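Local coordinates for hemolysin-related protein (Vibrio cholerae serotype O1, PDB 6MLT), which is a secreted biofilm matrix protein that binds calcium, probably binds carbohydrate, and is thought to contribute to the adhesion of cholera biofilms, at residues Phe177-Ala182 with Thr203-Asn208; Tyr215-Thr220 with Val239-Ser244. One frame throughout, in Å; residues are numbered along the deposited sequence.

Interaction 1 (Phe177-Ala182 with Thr203-Asn208); sequences FSHDWA and TLYQNN
Phe-177 and His-179 both pack against the side chain of Tyr-205, forming a small aromatic cluster with no hydrogen bond across the contact. Phe-177 meets it obliquely: the planes stand at 51°, the centroids lie 5.5 Å apart, and CE2 of Phe-177 sits over one face of the tyrosine, 4.1 Å from CG of Tyr-205. On the opposite face lies the methyl CG2 of Thr-203, both near the rim, so the flat ring is sandwiched between a phenyl edge atom and a methyl. His-179 lies nearly parallel to the tyrosine but is slid so far along that the rings barely overlap; the touch is made instead by CB of His-179, 3.5 Å from OH of Tyr-205. Its imidazole is held by the carbonyl of the next residue, ND1 of His-179 giving a nearly straight bond (174°) of 2.8 Å to O of Asp-180, which helps to set the ring's rotation; CE2 of Phe-177 lies in the imidazole plane, at its edge. The phenyl group stands between its own backbone N and carbonyl carbon (chi1 73°), a setting that carries it across to the turn 206-208. There CE1 of Phe-177 lies 3.7 Å from O of Asn-207, which meets the ring at its edge, and CD1 of Phe-177 is 3.7 Å from C of Asn-208. Asn-207 points its CB away, and ND2 ties the turn to neighbouring loops through Gln-195 OE1 and Ile-154 O. The cluster bridges neighbouring beta-propeller blades, joining the end of outermost strand 174-178 to strand 203-205, third in the next sheet, which pairs with outer strand 211-214 through Leu-204.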
# COMPACT_ATOMS: atom_id res chain seq x y z
N PHE A 177 -0.28 21.85 14.16
CA PHE A 177 -1.66 22.31 14.12
C PHE A 177 -2.54 21.32 14.86
O PHE A 177 -2.22 20.13 14.94
CB PHE A 177 -2.16 22.56 12.68
CG PHE A 177 -2.44 21.31 11.86
CD1 PHE A 177 -1.48 20.80 10.99
CD2 PHE A 177 -3.69 20.71 11.86
CE1 PHE A 177 -1.74 19.69 10.20
CE2 PHE A 177 -3.96 19.60 11.07
CZ PHE A 177 -2.99 19.09 10.23
N SER A 178 -3.64 21.84 15.41
CA SER A 178 -4.60 21.09 16.20
C SER A 178 -5.81 20.71 15.35
O SER A 178 -6.20 21.42 14.42
CB SER A 178 -5.09 21.91 17.39
OG SER A 178 -4.03 22.36 18.21
N HIS A 179 -6.43 19.59 15.71
CA HIS A 179 -7.74 19.25 15.17
C HIS A 179 -8.53 18.47 16.22
O HIS A 179 -7.98 17.95 17.19
CB HIS A 179 -7.65 18.47 13.84
CG HIS A 179 -6.85 17.20 13.91
ND1 HIS A 179 -7.28 16.08 14.59
CD2 HIS A 179 -5.67 16.86 13.34
CE1 HIS A 179 -6.39 15.11 14.46
NE2 HIS A 179 -5.40 15.56 13.71
N ASP A 180 -9.85 18.45 16.02
CA ASP A 180 -10.75 17.68 16.86
C ASP A 180 -10.35 16.21 16.88
O ASP A 180 -9.71 15.70 15.96
CB ASP A 180 -12.19 17.79 16.36
CG ASP A 180 -12.79 19.17 16.55
OD1 ASP A 180 -12.38 19.87 17.51
OD2 ASP A 180 -13.67 19.55 15.76
N TRP A 181 -10.76 15.52 17.94
CA TRP A 181 -10.37 14.13 18.13
C TRP A 181 -10.62 13.30 16.88
O TRP A 181 -11.71 13.32 16.30
CB TRP A 181 -11.15 13.53 19.30
CG TRP A 181 -10.90 12.06 19.44
CD1 TRP A 181 -9.78 11.46 19.93
CD2 TRP A 181 -11.80 11.00 19.08
NE1 TRP A 181 -9.92 10.09 19.90
CE2 TRP A 181 -11.15 9.79 19.38
CE3 TRP A 181 -13.08 10.96 18.54
CZ2 TRP A 181 -11.75 8.55 19.16
CZ3 TRP A 181 -13.67 9.74 18.32
CH2 TRP A 181 -13.00 8.55 18.63
N ALA A 182 -9.60 12.55 16.49
CA ALA A 182 -9.70 11.62 15.38
C ALA A 182 -9.05 10.30 15.78
O ALA A 182 -7.86 10.28 16.11
CB ALA A 182 -9.04 12.19 14.12
N THR A 203 -11.81 14.57 7.29
CA THR A 203 -11.31 15.85 6.81
C THR A 203 -9.92 15.68 6.22
O THR A 203 -9.05 15.06 6.85
CB THR A 203 -11.25 16.88 7.95
OG1 THR A 203 -12.55 17.02 8.53
CG2 THR A 203 -10.79 18.23 7.43
N LEU A 204 -9.71 16.25 5.03
CA LEU A 204 -8.38 16.33 4.43
C LEU A 204 -7.81 17.72 4.67
O LEU A 204 -8.43 18.73 4.28
CB LEU A 204 -8.42 16.01 2.93
CG LEU A 204 -7.03 15.79 2.32
CD1 LEU A 204 -6.43 14.48 2.81
CD2 LEU A 204 -7.07 15.83 0.80
N TYR A 205 -6.65 17.78 5.31
CA TYR A 205 -5.92 19.02 5.56
C TYR A 205 -4.63 19.04 4.75
O TYR A 205 -3.99 18.00 4.55
CB TYR A 205 -5.54 19.18 7.04
CG TYR A 205 -6.63 18.96 8.06
CD1 TYR A 205 -6.86 17.70 8.60
CD2 TYR A 205 -7.39 20.02 8.52
CE1 TYR A 205 -7.84 17.51 9.56
CE2 TYR A 205 -8.37 19.83 9.48
CZ TYR A 205 -8.59 18.57 9.99
OH TYR A 205 -9.57 18.38 10.94
N GLN A 206 -4.23 20.24 4.32
CA GLN A 206 -2.84 20.44 3.97
C GLN A 206 -1.98 20.26 5.21
O GLN A 206 -2.48 20.26 6.34
CB GLN A 206 -2.63 21.83 3.35
CG GLN A 206 -3.29 21.99 2.00
CD GLN A 206 -2.95 23.31 1.32
OE1 GLN A 206 -3.12 24.38 1.90
NE2 GLN A 206 -2.48 23.23 0.09
N ASN A 207 -0.67 20.08 5.01
CA ASN A 207 0.16 19.75 6.15
C ASN A 207 0.43 20.96 7.05
O ASN A 207 1.05 20.78 8.11
CB ASN A 207 1.48 19.10 5.70
CG ASN A 207 2.26 19.94 4.71
OD1 ASN A 207 2.18 21.17 4.69
ND2 ASN A 207 3.05 19.27 3.88
N ASN A 208 -0.02 22.16 6.69
CA ASN A 208 -0.06 23.27 7.63
C ASN A 208 -1.40 23.36 8.35
O ASN A 208 -1.59 24.26 9.18
CB ASN A 208 0.25 24.59 6.91
CG ASN A 208 -0.83 24.98 5.91
OD1 ASN A 208 -1.75 24.21 5.60
ND2 ASN A 208 -0.71 26.19 5.39

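Interaction 2 (Tyr215-Thr220 with Val239-Ser244); sequences YQANDT and VSVPAS
This is a van der Waals contact of mixed character, centred on Val-241, with one water bridge and no direct hydrogen bond, between the loop that leaves one propeller blade and the end of strand 236-241 in the following blade. The branched side chain of Val-241 spreads two methyls under the loop: CG2 lies 3.9 Å from CB of Ala-217, while CG1, anti to the backbone N (chi1 179°), comes within 3.8 Å of CB of Asp-219 and 3.5 Å of O of Thr-220. The short alanine lets the loop come down close to the valine. Such a loop is the blade-to-blade connection of a beta-propeller, running from the outermost strand 211-214 of one sheet to the innermost strand 224-227 of the next. OD1 of Asp-219 accepts the backbone N of Thr-220 at 2.8 Å on its anti side, out of the carboxylate plane, consistent with steadying the bend, while OD2 rests 3.5 Å from CA of Ala-243. The backbone N of Asp-219 is buried without a partner. A water donates to O of Thr-220 (2.8 Å) and accepts from N of Ala-243 (2.9 Å). CE2 of Tyr-215 comes only loosely and obliquely to CG2 of Val-239, its OH bonding to OE2 of Glu-252.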
# COMPACT_ATOMS: atom_id res chain seq x y z
N TYR A 215 -15.35 14.65 3.93
CA TYR A 215 -16.39 13.68 3.61
C TYR A 215 -17.45 13.73 4.70
O TYR A 215 -17.14 13.53 5.88
CB TYR A 215 -15.80 12.28 3.49
CG TYR A 215 -16.83 11.22 3.16
CD1 TYR A 215 -17.56 11.29 1.98
CD2 TYR A 215 -17.08 10.16 4.02
CE1 TYR A 215 -18.51 10.34 1.67
CE2 TYR A 215 -18.03 9.20 3.72
CZ TYR A 215 -18.74 9.30 2.54
OH TYR A 215 -19.68 8.37 2.20
N GLN A 216 -18.69 13.98 4.31
CA GLN A 216 -19.81 14.05 5.25
C GLN A 216 -20.29 12.64 5.55
O GLN A 216 -20.80 11.94 4.67
CB GLN A 216 -20.93 14.91 4.69
N ALA A 217 -20.11 12.21 6.80
CA ALA A 217 -20.53 10.89 7.25
C ALA A 217 -21.53 11.05 8.38
O ALA A 217 -21.72 12.13 8.94
CB ALA A 217 -19.32 10.06 7.71
N ASN A 218 -22.17 9.93 8.74
CA ASN A 218 -23.20 9.92 9.76
C ASN A 218 -22.65 9.69 11.17
O ASN A 218 -23.41 9.75 12.13
CB ASN A 218 -24.24 8.85 9.41
CG ASN A 218 -24.86 9.08 8.04
OD1 ASN A 218 -24.85 8.20 7.16
ND2 ASN A 218 -25.39 10.27 7.84
N ASP A 219 -21.35 9.42 11.29
CA ASP A 219 -20.69 9.23 12.58
C ASP A 219 -19.20 9.37 12.32
O ASP A 219 -18.77 9.61 11.19
CB ASP A 219 -21.05 7.86 13.19
CG ASP A 219 -20.99 7.84 14.73
OD1 ASP A 219 -20.28 8.68 15.34
OD2 ASP A 219 -21.64 6.96 15.32
N THR A 220 -18.41 9.21 13.38
CA THR A 220 -16.96 9.35 13.29
C THR A 220 -16.39 8.44 12.21
O THR A 220 -16.74 7.26 12.13
CB THR A 220 -16.32 9.00 14.64
OG1 THR A 220 -16.86 9.85 15.66
CG2 THR A 220 -14.81 9.16 14.60
N VAL A 239 -12.45 4.31 3.45
CA VAL A 239 -12.78 4.78 4.79
C VAL A 239 -13.88 3.91 5.39
O VAL A 239 -14.76 3.41 4.68
CB VAL A 239 -13.22 6.26 4.78
CG1 VAL A 239 -12.12 7.14 4.19
CG2 VAL A 239 -14.52 6.45 4.00
N SER A 240 -13.84 3.77 6.71
CA SER A 240 -14.82 2.99 7.48
C SER A 240 -15.48 3.88 8.53
O SER A 240 -14.79 4.61 9.25
CB SER A 240 -14.16 1.79 8.18
OG SER A 240 -13.77 0.79 7.26
N VAL A 241 -16.80 3.79 8.63
CA VAL A 241 -17.58 4.42 9.69
C VAL A 241 -18.25 3.30 10.48
O VAL A 241 -19.21 2.70 9.98
CB VAL A 241 -18.62 5.40 9.13
CG1 VAL A 241 -19.42 6.03 10.26
CG2 VAL A 241 -17.94 6.47 8.28
N PRO A 242 -17.81 2.99 11.70
CA PRO A 242 -18.39 1.84 12.41
C PRO A 242 -19.72 2.12 13.07
O PRO A 242 -20.57 1.23 13.19
CB PRO A 242 -17.32 1.49 13.45
CG PRO A 242 -16.56 2.76 13.67
CD PRO A 242 -16.59 3.49 12.35
N ALA A 243 -19.93 3.36 13.49
CA ALA A 243 -21.14 3.72 14.23
C ALA A 243 -21.33 2.77 15.41
O ALA A 243 -20.35 2.39 16.06
CB ALA A 243 -22.35 3.72 13.29
N SER A 244 -22.56 2.36 15.69
CA SER A 244 -22.82 1.46 16.80
C SER A 244 -23.90 0.46 16.40
O SER A 244 -24.61 0.65 15.42
CB SER A 244 -23.26 2.22 18.06
OG SER A 244 -24.60 2.66 17.90
O HOH W 1 -18.36 5.72 13.82

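How the interactions relate
Both interactions belong to the beta-propeller and follow one another along the chain, interaction 1 closing before interaction 2 opens, with centres about 17 Å apart. They share the blade built from strands 185-188, 197-200, 203-205 and 211-214: interaction 1 joins it to the preceding blade, interaction 2 to the following one. Segment 177-182 ends an outermost strand and begins the connection to the next sheet; 215-220 lies in the corresponding connection one blade on. The two touch, CZ3 of Trp-181 packing 3.9 Å from CG2 of Thr-220. Three consecutive blades are thus linked by side-chain contacts as well as by chain connectivity. Neither contact contains a metal ligand, though the Gln-206 side chain lies about 7 Å from a sodium ion.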